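Local coordinates for Low temperature requirement C protein (Listeria monocytogenes, PDB 1Y9I), which probably acts as a phosphatidylglycerophosphatase, a lipid phosphatase, and is a helical-bundle tetramer that binds magnesium and calcium ions, at residues Ser12-Trp17 with Glu60-Val65; Glu24-Ala29 with Leu43-Cys48; Val32-Gln37 with Asp121-Gly126; Thr67-Asp72 with Asp144-Ala149; Leu103-Val108 with Ala151-Ser156. One frame throughout, in Å; residues are numbered along the deposited sequence.

The five contacts sample one all-helical fold. Contacts 1, 4 and 5 are buried, contact 2 is partly buried and contact 3 lies at the surface. Contacts 1 and 4 share helix 59-76, contacts 2 and 3 share helix 25-36, and contacts 4 and 5 share helix 143-160. Chemistry changes with position. Contacts 1 and 5 bring helix backbones close together over alanine methyls, and contact 2 adds a carboxylate at its more exposed end. Contact 3 trades alanine for a phenylalanine ring under a proline. Contact 4, whose centre is nearest that of the chain, pairs a glycine-isoleucine packing with two aspartates on a magnesium ion.

Contact 1. Residues Ser12-Trp17 with Glu60-Val65; sequences SKARSW and EVQNAV
Ala14 packs against Gln62 and Val65 where helix 9-20 lies on helix 59-76, with only 5.6 Å between Ala14 CA and Gln62 CA. Its methyl points at the partner helix and meets two side chains there. Gln62 offers its aliphatic stem, CG standing 4.1 Å from Ala14 CB. Val65 offers one branch: CG1 lies 4.2 Å from Ala14 CB and 3.9 Å from Ala14 O, so that one methyl covers both side chain and backbone. That branch is held anti to the backbone N of Val65 (chi1 169°). The glutamine chain runs on extended beyond CG and carries its amide away from the alanine, where NE2 donates to Leu56 O. Further out, Val65 also touches Leu18, and Ala14 touches Leu66. Trp17 continues the same helix face, laying its indole against Ile69, Gln70 and Val73, while Lys13 CE sits 3.7 Å above the indole plane, displaced toward the rim. Val81 of a second subunit packs on this tryptophan too. The chemistry is therefore one of close van der Waals contact: a small residue lets the two helices approach, and the amide NE2 of Gln62 finds its hydrogen bond outside the contact.

Contact 2. Residues Glu24-Ala29 with Leu43-Cys48; sequences EIDDIA and LELDIC
Leu45 of helix 45-56 reaches across to Ala29 and Asp26 of helix 25-36, joining two successive helices of the all-helical bundle. Its CG is anti to the backbone N (chi1 -165°), which aims the forked end at the neighbour. The two branches then meet different partners. CD1 rests on the alanine, 3.6 Å from Ala29 CB and equally close to the carbonyl carbon behind it. CD2 turns to the aspartate and comes 3.8 Å from Asp26 OD2, the two side chains crossing at about a right angle. The charge of that carboxylate is met by Arg49, which forms a salt bridge with Asp26 OD1, so the leucine lies against a carboxylate that already has a charged partner. At the start of helix 25-36, Glu24 occupies the N-cap position, and its backbone N donates to Asp27 OD2 at 2.7 Å and 157°, on the anti side and somewhat out of the carboxylate plane. More deeply buried, Ala29 and Cys48 bring the backbones to within 5.2 Å, measured from Ala29 CA to Cys48 CA. Cys48 also packs on Val32, and Ile28 on Ile150 of helix 143-160. Cys48 CB itself lies 3.6 Å from the carbonyl oxygen of Ala29.

Contact 3. Residues Val32-Gln37 with Asp121-Gly126; sequences VLFLQQ and DKVKPG
Phe34 extends its ring toward Pro125 and Val123 because CG stands anti to the backbone N (chi1 178°), lifting the ring off helix 25-36. Val123 uses the same kind of rotation, its CG1 branch lying anti to its own backbone N and reaching the far end of the ring, 4.0 Å from Phe34 CZ in an oblique approach. The side chains of Phe34 and Pro125 run roughly perpendicular. Pro125 CG sits over one face, 4.0 Å from the centroid of the Phe34 ring and 18° off the normal, in a CH-pi contact; its nearest ring atom is Phe34 CD2, at 3.8 Å. Between these two partners the chain leaves helix 114-123 at Lys124, which has positive phi and whose CB points away from the phenylalanine segment. That lysine folds back, NZ donating to Asp121 O at 2.9 Å in the carbonyl plane and forming a salt bridge with Asp121 OD1 at 3.5 Å. The other carboxylate oxygen of Asp121 bonds to Thr115 of a fourth subunit, and Val123 touches Tyr119 of that subunit. The arrangement is a helix end packed on a neighbouring helix at the bundle surface, with a proline CH-pi contact over the phenylalanine face.

Contact 4. Residues Thr67-Asp72 with Asp144-Ala149; sequences TGIQLD and DDIVGA. With MG (magnesium ion), chain F.
Between residues 67-72 and 144-149 the backbones come nearest at Gly68 and Ile146, their CA atoms 7.6 Å apart. Lacking a side chain, the glycine lets the tip of the isoleucine rest on the backbone: Ile146 CD1 lies 3.9 Å from Gly68 CA, and it also reaches Ile69, 4.4 Å from CG1. The isoleucine gets there with CG1 anti to its carbonyl carbon (chi1 -73°) and an extended chain beyond. Helices 59-76 and 143-160 lie in the core of the helical bundle, and the start of the latter supplies two of the four protein ligands of the magnesium ion in the binuclear site. Asp144 OD1 binds magnesium at 2.5 Å and Asp145 OD2 binds it at 2.1 Å; two waters, Asp98 and the carbonyl of Thr141 complete six ligands, and Asp98 also serves the calcium ion. Asp144 CG sits between the backbone N and the carbonyl carbon (chi1 49°), a rotation that turns the carboxylate toward the metal. Its second oxygen, Asp144 OD2, accepts a hydrogen bond at 2.5 Å from a magnesium-bound water. From the second shell, Asp72 bonds through its two carboxylate oxygens to the backbone N of Phe142 and of Leu143.

Contact 5. Residues Leu103-Val108 with Ala151-Ser156; sequences LSIVNV and AAAAAS
Ala153 fits against Ile105 and Val106 where two helices of the bundle, 97-106 and 143-160, press close, Val106 CA and Ala153 CA being just 4.7 Å apart. An alanine-rich run on the longer helix makes such an approach possible, since no more than a methyl stands between the backbones. Apolar contacts between side chains are few and loose. Ile105 CG2 lies 4.4 Å from Ala153 CB, and Val106 CG2 lies at the same 4.4 Å from Ala152 CB. The valine has CG1 anti to the backbone N (chi1 177°), and its other branch, CG2, meets the alanine. Ile105 and Val106 also both touch Ala149, and Ile105 touches Ile146 as well; Ala153 and Ala154 also touch Val55 of helix 45-56, so a second helix packs on the same alanine run. Polar groups are settled around the edges: Ser156 OG bonds to Tyr109 O, and Ala155 O is bonded by the Gln36 side chain. Contacts of methyl with backbone are the tighter ones. Ala153 CB stands 4.2 Å from Val106 CA and 3.7 Å from Ile105 O, the same oxygen that accepts a bond from Val108 N at 3.2 Å.

Contact 1. Residues Ser12-Trp17 with Glu60-Val65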
# COMPACT_ATOMS: atom_id res chain seq x y z
N SER A 12 2.51 25.30 -6.92
CA SER A 12 3.55 26.21 -7.39
C SER A 12 4.91 25.81 -6.84
O SER A 12 5.87 25.66 -7.59
CB SER A 12 3.23 27.64 -6.96
OG SER A 12 2.01 28.09 -7.54
N LYS A 13 4.98 25.63 -5.52
CA LYS A 13 6.23 25.26 -4.87
C LYS A 13 6.74 23.89 -5.31
O LYS A 13 7.94 23.69 -5.47
CB LYS A 13 6.06 25.28 -3.34
CG LYS A 13 7.29 24.85 -2.57
CD LYS A 13 8.47 25.78 -2.81
CE LYS A 13 9.70 25.32 -2.03
NZ LYS A 13 10.88 26.21 -2.24
N ALA A 14 5.82 22.94 -5.49
CA ALA A 14 6.20 21.60 -5.92
C ALA A 14 6.91 21.65 -7.26
O ALA A 14 7.98 21.06 -7.44
CB ALA A 14 4.97 20.71 -6.02
N ARG A 15 6.31 22.36 -8.21
CA ARG A 15 6.87 22.48 -9.55
C ARG A 15 8.23 23.19 -9.58
O ARG A 15 9.17 22.70 -10.19
CB ARG A 15 5.89 23.21 -10.47
CG ARG A 15 4.61 22.43 -10.78
CD ARG A 15 3.64 23.30 -11.58
NE ARG A 15 2.45 22.58 -12.01
CZ ARG A 15 2.42 21.71 -13.02
NH1 ARG A 15 3.52 21.45 -13.70
NH2 ARG A 15 1.28 21.11 -13.34
N SER A 16 8.32 24.33 -8.91
CA SER A 16 9.56 25.09 -8.88
C SER A 16 10.69 24.38 -8.14
O SER A 16 11.86 24.50 -8.51
CB SER A 16 9.34 26.48 -8.27
OG SER A 16 8.91 26.39 -6.92
N TRP A 17 10.34 23.62 -7.10
CA TRP A 17 11.36 22.91 -6.35
C TRP A 17 11.95 21.78 -7.18
O TRP A 17 13.15 21.53 -7.13
CB TRP A 17 10.80 22.37 -5.03
CG TRP A 17 11.81 22.45 -3.90
CD1 TRP A 17 13.10 22.87 -3.99
CD2 TRP A 17 11.59 22.11 -2.53
NE1 TRP A 17 13.70 22.83 -2.76
CE2 TRP A 17 12.80 22.36 -1.84
CE3 TRP A 17 10.49 21.62 -1.81
CZ2 TRP A 17 12.94 22.14 -0.46
CZ3 TRP A 17 10.63 21.40 -0.44
CH2 TRP A 17 11.85 21.66 0.22
N GLU A 60 -2.13 15.02 -3.89
CA GLU A 60 -1.44 13.88 -3.27
C GLU A 60 0.03 13.84 -3.72
O GLU A 60 0.94 13.56 -2.93
CB GLU A 60 -2.14 12.58 -3.66
CG GLU A 60 -1.71 11.33 -2.91
CD GLU A 60 -2.42 11.17 -1.57
OE1 GLU A 60 -2.45 10.03 -1.06
OE2 GLU A 60 -2.94 12.17 -1.04
N VAL A 61 0.25 14.11 -5.01
CA VAL A 61 1.59 14.11 -5.57
C VAL A 61 2.38 15.31 -5.06
O VAL A 61 3.54 15.19 -4.69
CB VAL A 61 1.52 14.16 -7.11
CG1 VAL A 61 2.91 14.36 -7.71
CG2 VAL A 61 0.90 12.87 -7.63
N GLN A 62 1.75 16.47 -5.01
CA GLN A 62 2.43 17.67 -4.54
C GLN A 62 2.93 17.52 -3.11
O GLN A 62 4.05 17.93 -2.78
CB GLN A 62 1.49 18.86 -4.68
CG GLN A 62 1.14 19.15 -6.13
CD GLN A 62 -0.14 19.95 -6.26
OE1 GLN A 62 -0.64 20.48 -5.28
NE2 GLN A 62 -0.66 20.04 -7.48
N ASN A 63 2.10 16.93 -2.25
CA ASN A 63 2.48 16.72 -0.86
C ASN A 63 3.72 15.85 -0.74
O ASN A 63 4.61 16.13 0.06
CB ASN A 63 1.32 16.09 -0.07
CG ASN A 63 0.18 17.07 0.18
OD1 ASN A 63 0.41 18.26 0.34
ND2 ASN A 63 -1.04 16.56 0.25
N ALA A 64 3.77 14.80 -1.56
CA ALA A 64 4.91 13.88 -1.54
C ALA A 64 6.16 14.55 -2.09
O ALA A 64 7.25 14.35 -1.56
CB ALA A 64 4.58 12.62 -2.33
N VAL A 65 6.01 15.33 -3.16
CA VAL A 65 7.15 16.02 -3.76
C VAL A 65 7.81 16.96 -2.73
O VAL A 65 9.03 16.95 -2.56
CB VAL A 65 6.73 16.84 -5.00
CG1 VAL A 65 7.87 17.77 -5.43
CG2 VAL A 65 6.35 15.91 -6.15

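Contact 2. Residues Glu24-Ala29 with Leu43-Cys48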
# COMPACT_ATOMS: atom_id res chain seq x y z
N GLU A 24 13.40 18.78 -15.07
CA GLU A 24 12.46 19.50 -15.91
C GLU A 24 11.35 18.55 -16.33
O GLU A 24 11.53 17.33 -16.33
CB GLU A 24 13.17 20.04 -17.16
CG GLU A 24 14.34 20.99 -16.90
CD GLU A 24 13.89 22.35 -16.39
OE1 GLU A 24 12.75 22.77 -16.69
OE2 GLU A 24 14.70 23.02 -15.70
N ILE A 25 10.20 19.10 -16.70
CA ILE A 25 9.05 18.31 -17.13
C ILE A 25 9.44 17.33 -18.24
O ILE A 25 9.06 16.15 -18.20
CB ILE A 25 7.91 19.21 -17.65
CG1 ILE A 25 7.44 20.15 -16.54
CG2 ILE A 25 6.76 18.36 -18.18
CD1 ILE A 25 6.96 19.44 -15.29
N ASP A 26 10.20 17.81 -19.22
CA ASP A 26 10.64 16.98 -20.34
C ASP A 26 11.50 15.79 -19.91
O ASP A 26 11.50 14.75 -20.57
CB ASP A 26 11.39 17.83 -21.37
CG ASP A 26 10.45 18.50 -22.36
OD1 ASP A 26 9.35 18.91 -21.96
OD2 ASP A 26 10.83 18.61 -23.55
N ASP A 27 12.25 15.95 -18.83
CA ASP A 27 13.10 14.86 -18.35
C ASP A 27 12.20 13.72 -17.88
O ASP A 27 12.49 12.54 -18.11
CB ASP A 27 14.00 15.33 -17.20
CG ASP A 27 14.91 16.48 -17.61
OD1 ASP A 27 15.52 16.40 -18.70
OD2 ASP A 27 15.03 17.46 -16.83
N ILE A 28 11.10 14.07 -17.21
CA ILE A 28 10.18 13.06 -16.72
C ILE A 28 9.40 12.47 -17.90
O ILE A 28 9.14 11.27 -17.94
CB ILE A 28 9.18 13.65 -15.70
CG1 ILE A 28 9.94 14.38 -14.59
CG2 ILE A 28 8.35 12.52 -15.09
CD1 ILE A 28 9.05 14.87 -13.46
N ALA A 29 9.02 13.32 -18.85
CA ALA A 29 8.27 12.88 -20.02
C ALA A 29 9.05 11.83 -20.80
O ALA A 29 8.47 10.88 -21.33
CB ALA A 29 7.96 14.08 -20.93
N LEU A 43 4.53 6.42 -30.43
CA LEU A 43 4.29 7.32 -29.30
C LEU A 43 5.33 8.43 -29.30
O LEU A 43 6.52 8.18 -29.45
CB LEU A 43 4.37 6.53 -27.98
CG LEU A 43 4.13 7.30 -26.67
CD1 LEU A 43 2.69 7.76 -26.60
CD2 LEU A 43 4.45 6.39 -25.48
N GLU A 44 4.87 9.67 -29.13
CA GLU A 44 5.77 10.82 -29.11
C GLU A 44 5.80 11.49 -27.75
O GLU A 44 4.94 11.23 -26.90
CB GLU A 44 5.37 11.82 -30.20
CG GLU A 44 5.52 11.28 -31.62
CD GLU A 44 5.13 12.28 -32.69
OE1 GLU A 44 4.01 12.83 -32.61
OE2 GLU A 44 5.94 12.53 -33.61
N LEU A 45 6.78 12.36 -27.55
CA LEU A 45 6.96 13.05 -26.28
C LEU A 45 5.82 13.95 -25.80
O LEU A 45 5.53 13.99 -24.61
CB LEU A 45 8.25 13.88 -26.34
CG LEU A 45 8.78 14.38 -24.99
CD1 LEU A 45 9.18 13.18 -24.14
CD2 LEU A 45 9.98 15.29 -25.21
N ASP A 46 5.16 14.64 -26.72
CA ASP A 46 4.09 15.56 -26.33
C ASP A 46 3.00 14.97 -25.44
O ASP A 46 2.68 15.53 -24.39
CB ASP A 46 3.43 16.18 -27.56
CG ASP A 46 2.49 17.32 -27.20
OD1 ASP A 46 2.97 18.35 -26.68
OD2 ASP A 46 1.27 17.18 -27.43
N ILE A 47 2.41 13.85 -25.85
CA ILE A 47 1.35 13.25 -25.04
C ILE A 47 1.91 12.76 -23.70
O ILE A 47 1.21 12.73 -22.70
CB ILE A 47 0.65 12.08 -25.78
CG1 ILE A 47 -0.51 11.54 -24.93
CG2 ILE A 47 1.63 10.96 -26.06
CD1 ILE A 47 -1.61 12.54 -24.69
N CYS A 48 3.19 12.38 -23.69
CA CYS A 48 3.82 11.93 -22.45
C CYS A 48 3.94 13.14 -21.53
O CYS A 48 3.68 13.05 -20.33
CB CYS A 48 5.21 11.35 -22.75
SG CYS A 48 5.18 9.79 -23.68

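Contact 3. Residues Val32-Gln37 with Asp121-Gly126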
# COMPACT_ATOMS: atom_id res chain seq x y z
N VAL A 32 8.48 8.53 -19.32
CA VAL A 32 7.18 7.98 -19.67
C VAL A 32 7.29 7.36 -21.06
O VAL A 32 6.75 6.29 -21.33
CB VAL A 32 6.10 9.07 -19.68
CG1 VAL A 32 4.77 8.49 -20.15
CG2 VAL A 32 5.95 9.66 -18.28
N LEU A 33 8.00 8.04 -21.95
CA LEU A 33 8.19 7.55 -23.32
C LEU A 33 8.93 6.21 -23.25
O LEU A 33 8.56 5.25 -23.93
CB LEU A 33 9.00 8.56 -24.14
CG LEU A 33 9.22 8.25 -25.62
CD1 LEU A 33 7.88 8.22 -26.34
CD2 LEU A 33 10.12 9.31 -26.23
N PHE A 34 9.97 6.16 -22.42
CA PHE A 34 10.77 4.96 -22.23
C PHE A 34 9.92 3.78 -21.75
O PHE A 34 10.12 2.63 -22.15
CB PHE A 34 11.87 5.24 -21.20
CG PHE A 34 12.73 4.05 -20.89
CD1 PHE A 34 13.76 3.68 -21.74
CD2 PHE A 34 12.51 3.31 -19.74
CE1 PHE A 34 14.56 2.57 -21.45
CE2 PHE A 34 13.30 2.21 -19.44
CZ PHE A 34 14.33 1.84 -20.30
N LEU A 35 8.96 4.08 -20.88
CA LEU A 35 8.08 3.06 -20.32
C LEU A 35 6.96 2.56 -21.24
O LEU A 35 6.58 1.39 -21.17
CB LEU A 35 7.42 3.58 -19.05
CG LEU A 35 8.31 3.84 -17.83
CD1 LEU A 35 7.47 4.46 -16.72
CD2 LEU A 35 8.93 2.53 -17.37
N GLN A 36 6.43 3.45 -22.08
CA GLN A 36 5.31 3.09 -22.93
C GLN A 36 5.53 2.95 -24.43
O GLN A 36 4.67 2.41 -25.13
CB GLN A 36 4.17 4.09 -22.70
CG GLN A 36 3.48 3.95 -21.36
CD GLN A 36 2.48 2.81 -21.34
OE1 GLN A 36 2.77 1.72 -21.82
NE2 GLN A 36 1.31 3.06 -20.77
N GLN A 37 6.67 3.41 -24.93
CA GLN A 37 6.96 3.36 -26.36
C GLN A 37 6.87 1.98 -27.00
O GLN A 37 6.41 1.84 -28.13
CB GLN A 37 8.34 3.95 -26.65
CG GLN A 37 9.48 3.18 -26.03
CD GLN A 37 10.83 3.68 -26.49
OE1 GLN A 37 11.14 4.86 -26.35
NE2 GLN A 37 11.64 2.78 -27.03
N ASP A 121 13.21 2.23 -11.57
CA ASP A 121 14.14 2.51 -10.48
C ASP A 121 15.42 1.68 -10.63
O ASP A 121 16.50 2.10 -10.22
CB ASP A 121 13.49 2.18 -9.13
CG ASP A 121 14.40 2.50 -7.97
OD1 ASP A 121 14.71 3.69 -7.77
OD2 ASP A 121 14.81 1.56 -7.25
N LYS A 122 15.29 0.49 -11.22
CA LYS A 122 16.46 -0.37 -11.42
C LYS A 122 17.29 0.04 -12.62
O LYS A 122 18.52 0.09 -12.54
CB LYS A 122 16.03 -1.83 -11.58
CG LYS A 122 15.89 -2.60 -10.28
CD LYS A 122 17.20 -2.62 -9.50
CE LYS A 122 17.07 -3.43 -8.22
NZ LYS A 122 18.31 -3.35 -7.39
N VAL A 123 16.62 0.33 -13.72
CA VAL A 123 17.28 0.72 -14.97
C VAL A 123 17.84 2.13 -14.94
O VAL A 123 18.86 2.42 -15.57
CB VAL A 123 16.30 0.58 -16.15
CG1 VAL A 123 16.95 1.08 -17.44
CG2 VAL A 123 15.87 -0.87 -16.29
N LYS A 124 17.16 3.02 -14.22
CA LYS A 124 17.59 4.40 -14.09
C LYS A 124 18.00 5.08 -15.40
O LYS A 124 19.13 5.57 -15.53
CB LYS A 124 18.73 4.50 -13.08
CG LYS A 124 18.39 3.91 -11.73
CD LYS A 124 19.55 4.01 -10.75
CE LYS A 124 19.18 3.41 -9.41
NZ LYS A 124 18.00 4.09 -8.81
N PRO A 125 17.09 5.13 -16.38
CA PRO A 125 17.45 5.78 -17.64
C PRO A 125 17.37 7.30 -17.55
O PRO A 125 16.82 7.85 -16.58
CB PRO A 125 16.41 5.21 -18.61
CG PRO A 125 15.19 5.15 -17.74
CD PRO A 125 15.73 4.56 -16.45
N GLY A 126 17.92 7.98 -18.55
CA GLY A 126 17.88 9.43 -18.57
C GLY A 126 18.22 10.18 -17.29
O GLY A 126 19.24 9.92 -16.66

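Contact 4. Residues Thr67-Asp72 with Asp144-Ala149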
# COMPACT_ATOMS: atom_id res chain seq x y z
N THR A 67 7.50 16.98 0.66
CA THR A 67 8.03 16.28 1.81
C THR A 67 9.35 15.59 1.49
O THR A 67 10.32 15.71 2.23
CB THR A 67 7.00 15.25 2.35
OG1 THR A 67 5.76 15.92 2.61
CG2 THR A 67 7.50 14.60 3.63
N GLY A 68 9.40 14.88 0.36
CA GLY A 68 10.61 14.18 -0.02
C GLY A 68 11.81 15.08 -0.31
O GLY A 68 12.90 14.84 0.21
N ILE A 69 11.62 16.10 -1.14
CA ILE A 69 12.71 17.01 -1.47
C ILE A 69 13.20 17.72 -0.22
O ILE A 69 14.40 17.94 -0.04
CB ILE A 69 12.28 18.06 -2.51
CG1 ILE A 69 11.94 17.37 -3.84
CG2 ILE A 69 13.41 19.07 -2.73
CD1 ILE A 69 11.52 18.33 -4.95
N GLN A 70 12.26 18.07 0.66
CA GLN A 70 12.61 18.75 1.91
C GLN A 70 13.62 17.93 2.70
O GLN A 70 14.58 18.48 3.25
CB GLN A 70 11.36 18.97 2.76
CG GLN A 70 11.63 19.61 4.12
CD GLN A 70 12.23 21.01 4.01
OE1 GLN A 70 13.43 21.17 3.77
NE2 GLN A 70 11.39 22.02 4.18
N LEU A 71 13.39 16.62 2.77
CA LEU A 71 14.28 15.73 3.50
C LEU A 71 15.65 15.63 2.82
O LEU A 71 16.68 15.63 3.51
CB LEU A 71 13.64 14.34 3.65
CG LEU A 71 12.48 14.27 4.66
CD1 LEU A 71 11.76 12.92 4.56
CD2 LEU A 71 13.01 14.49 6.07
N ASP A 72 15.68 15.55 1.49
CA ASP A 72 16.95 15.48 0.77
C ASP A 72 17.81 16.71 1.06
O ASP A 72 19.01 16.60 1.34
CB ASP A 72 16.72 15.45 -0.75
CG ASP A 72 16.18 14.13 -1.24
OD1 ASP A 72 16.26 13.14 -0.48
OD2 ASP A 72 15.70 14.09 -2.39
N ASP A 144 14.92 10.66 -6.36
CA ASP A 144 14.98 9.64 -7.41
C ASP A 144 13.69 8.82 -7.46
O ASP A 144 13.17 8.55 -8.55
CB ASP A 144 16.20 8.71 -7.26
CG ASP A 144 16.39 8.16 -5.86
OD1 ASP A 144 15.41 8.10 -5.08
OD2 ASP A 144 17.53 7.77 -5.54
N ASP A 145 13.16 8.45 -6.29
CA ASP A 145 11.90 7.69 -6.22
C ASP A 145 10.75 8.55 -6.71
O ASP A 145 9.85 8.07 -7.41
CB ASP A 145 11.60 7.28 -4.78
CG ASP A 145 12.68 6.43 -4.17
OD1 ASP A 145 12.77 5.24 -4.53
OD2 ASP A 145 13.43 6.96 -3.33
N ILE A 146 10.75 9.82 -6.32
CA ILE A 146 9.70 10.74 -6.72
C ILE A 146 9.59 10.86 -8.24
O ILE A 146 8.50 10.78 -8.81
CB ILE A 146 9.94 12.15 -6.10
CG1 ILE A 146 9.63 12.11 -4.60
CG2 ILE A 146 9.09 13.19 -6.81
CD1 ILE A 146 10.02 13.38 -3.84
N VAL A 147 10.73 11.04 -8.90
CA VAL A 147 10.76 11.18 -10.35
C VAL A 147 10.31 9.88 -11.02
O VAL A 147 9.50 9.90 -11.94
CB VAL A 147 12.17 11.58 -10.82
CG1 VAL A 147 12.26 11.60 -12.34
CG2 VAL A 147 12.51 12.94 -10.25
N GLY A 148 10.83 8.75 -10.54
CA GLY A 148 10.43 7.48 -11.12
C GLY A 148 8.93 7.25 -10.93
O GLY A 148 8.26 6.73 -11.83
N ALA A 149 8.41 7.64 -9.77
CA ALA A 149 6.99 7.45 -9.47
C ALA A 149 6.10 8.35 -10.32
O ALA A 149 5.02 7.94 -10.75
CB ALA A 149 6.73 7.71 -8.00
MG MG F . 15.54 6.74 -3.00
O HOH W 1 17.49 6.59 -3.31
O HOH W 2 15.18 5.01 -4.08

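Contact 5. Residues Leu103-Val108 with Ala151-Ser156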
# COMPACT_ATOMS: atom_id res chain seq x y z
N LEU A 103 5.53 5.61 -3.53
CA LEU A 103 4.44 4.72 -3.93
C LEU A 103 3.11 5.48 -3.85
O LEU A 103 2.18 5.16 -4.58
CB LEU A 103 4.39 3.48 -3.05
CG LEU A 103 3.41 2.41 -3.54
CD1 LEU A 103 3.98 1.77 -4.80
CD2 LEU A 103 3.19 1.35 -2.47
N SER A 104 3.04 6.47 -2.98
CA SER A 104 1.81 7.25 -2.84
C SER A 104 1.55 8.07 -4.11
O SER A 104 0.41 8.41 -4.43
CB SER A 104 1.89 8.18 -1.62
OG SER A 104 2.75 9.28 -1.86
N ILE A 105 2.62 8.37 -4.84
CA ILE A 105 2.51 9.12 -6.08
C ILE A 105 1.99 8.14 -7.13
O ILE A 105 1.07 8.44 -7.88
CB ILE A 105 3.88 9.67 -6.54
CG1 ILE A 105 4.33 10.78 -5.57
CG2 ILE A 105 3.79 10.20 -7.97
CD1 ILE A 105 5.73 11.31 -5.87
N VAL A 106 2.58 6.95 -7.17
CA VAL A 106 2.14 5.94 -8.12
C VAL A 106 0.66 5.61 -7.94
O VAL A 106 -0.10 5.50 -8.91
CB VAL A 106 2.93 4.62 -7.94
CG1 VAL A 106 2.41 3.56 -8.90
CG2 VAL A 106 4.41 4.87 -8.17
N ASN A 107 0.26 5.44 -6.68
CA ASN A 107 -1.12 5.09 -6.36
C ASN A 107 -2.20 6.01 -6.88
O ASN A 107 -3.35 5.59 -7.00
CB ASN A 107 -1.27 4.91 -4.85
CG ASN A 107 -1.10 3.47 -4.43
OD1 ASN A 107 -0.54 3.18 -3.37
ND2 ASN A 107 -1.59 2.56 -5.27
N VAL A 108 -1.85 7.26 -7.17
CA VAL A 108 -2.85 8.20 -7.67
C VAL A 108 -3.51 7.66 -8.94
O VAL A 108 -4.64 8.03 -9.27
CB VAL A 108 -2.24 9.59 -7.95
CG1 VAL A 108 -3.30 10.53 -8.46
CG2 VAL A 108 -1.63 10.14 -6.67
N ALA A 151 6.78 9.37 -13.26
CA ALA A 151 6.83 8.77 -14.60
C ALA A 151 5.88 7.57 -14.69
O ALA A 151 5.12 7.43 -15.65
CB ALA A 151 8.26 8.33 -14.92
N ALA A 152 5.93 6.71 -13.68
CA ALA A 152 5.08 5.52 -13.64
C ALA A 152 3.61 5.90 -13.54
O ALA A 152 2.76 5.27 -14.17
CB ALA A 152 5.48 4.63 -12.46
N ALA A 153 3.30 6.92 -12.74
CA ALA A 153 1.92 7.36 -12.60
C ALA A 153 1.44 7.92 -13.93
O ALA A 153 0.31 7.64 -14.36
CB ALA A 153 1.82 8.42 -11.50
N ALA A 154 2.29 8.71 -14.58
CA ALA A 154 1.97 9.31 -15.87
C ALA A 154 1.77 8.21 -16.92
O ALA A 154 0.88 8.31 -17.76
CB ALA A 154 3.08 10.27 -16.30
N ALA A 155 2.61 7.18 -16.87
CA ALA A 155 2.49 6.06 -17.81
C ALA A 155 1.17 5.33 -17.60
O ALA A 155 0.56 4.83 -18.56
CB ALA A 155 3.66 5.09 -17.63
N SER A 156 0.73 5.26 -16.35
CA SER A 156 -0.53 4.60 -16.01
C SER A 156 -1.71 5.42 -16.53
O SER A 156 -2.67 4.87 -17.09
CB SER A 156 -0.63 4.43 -14.50
OG SER A 156 -1.92 3.96 -14.14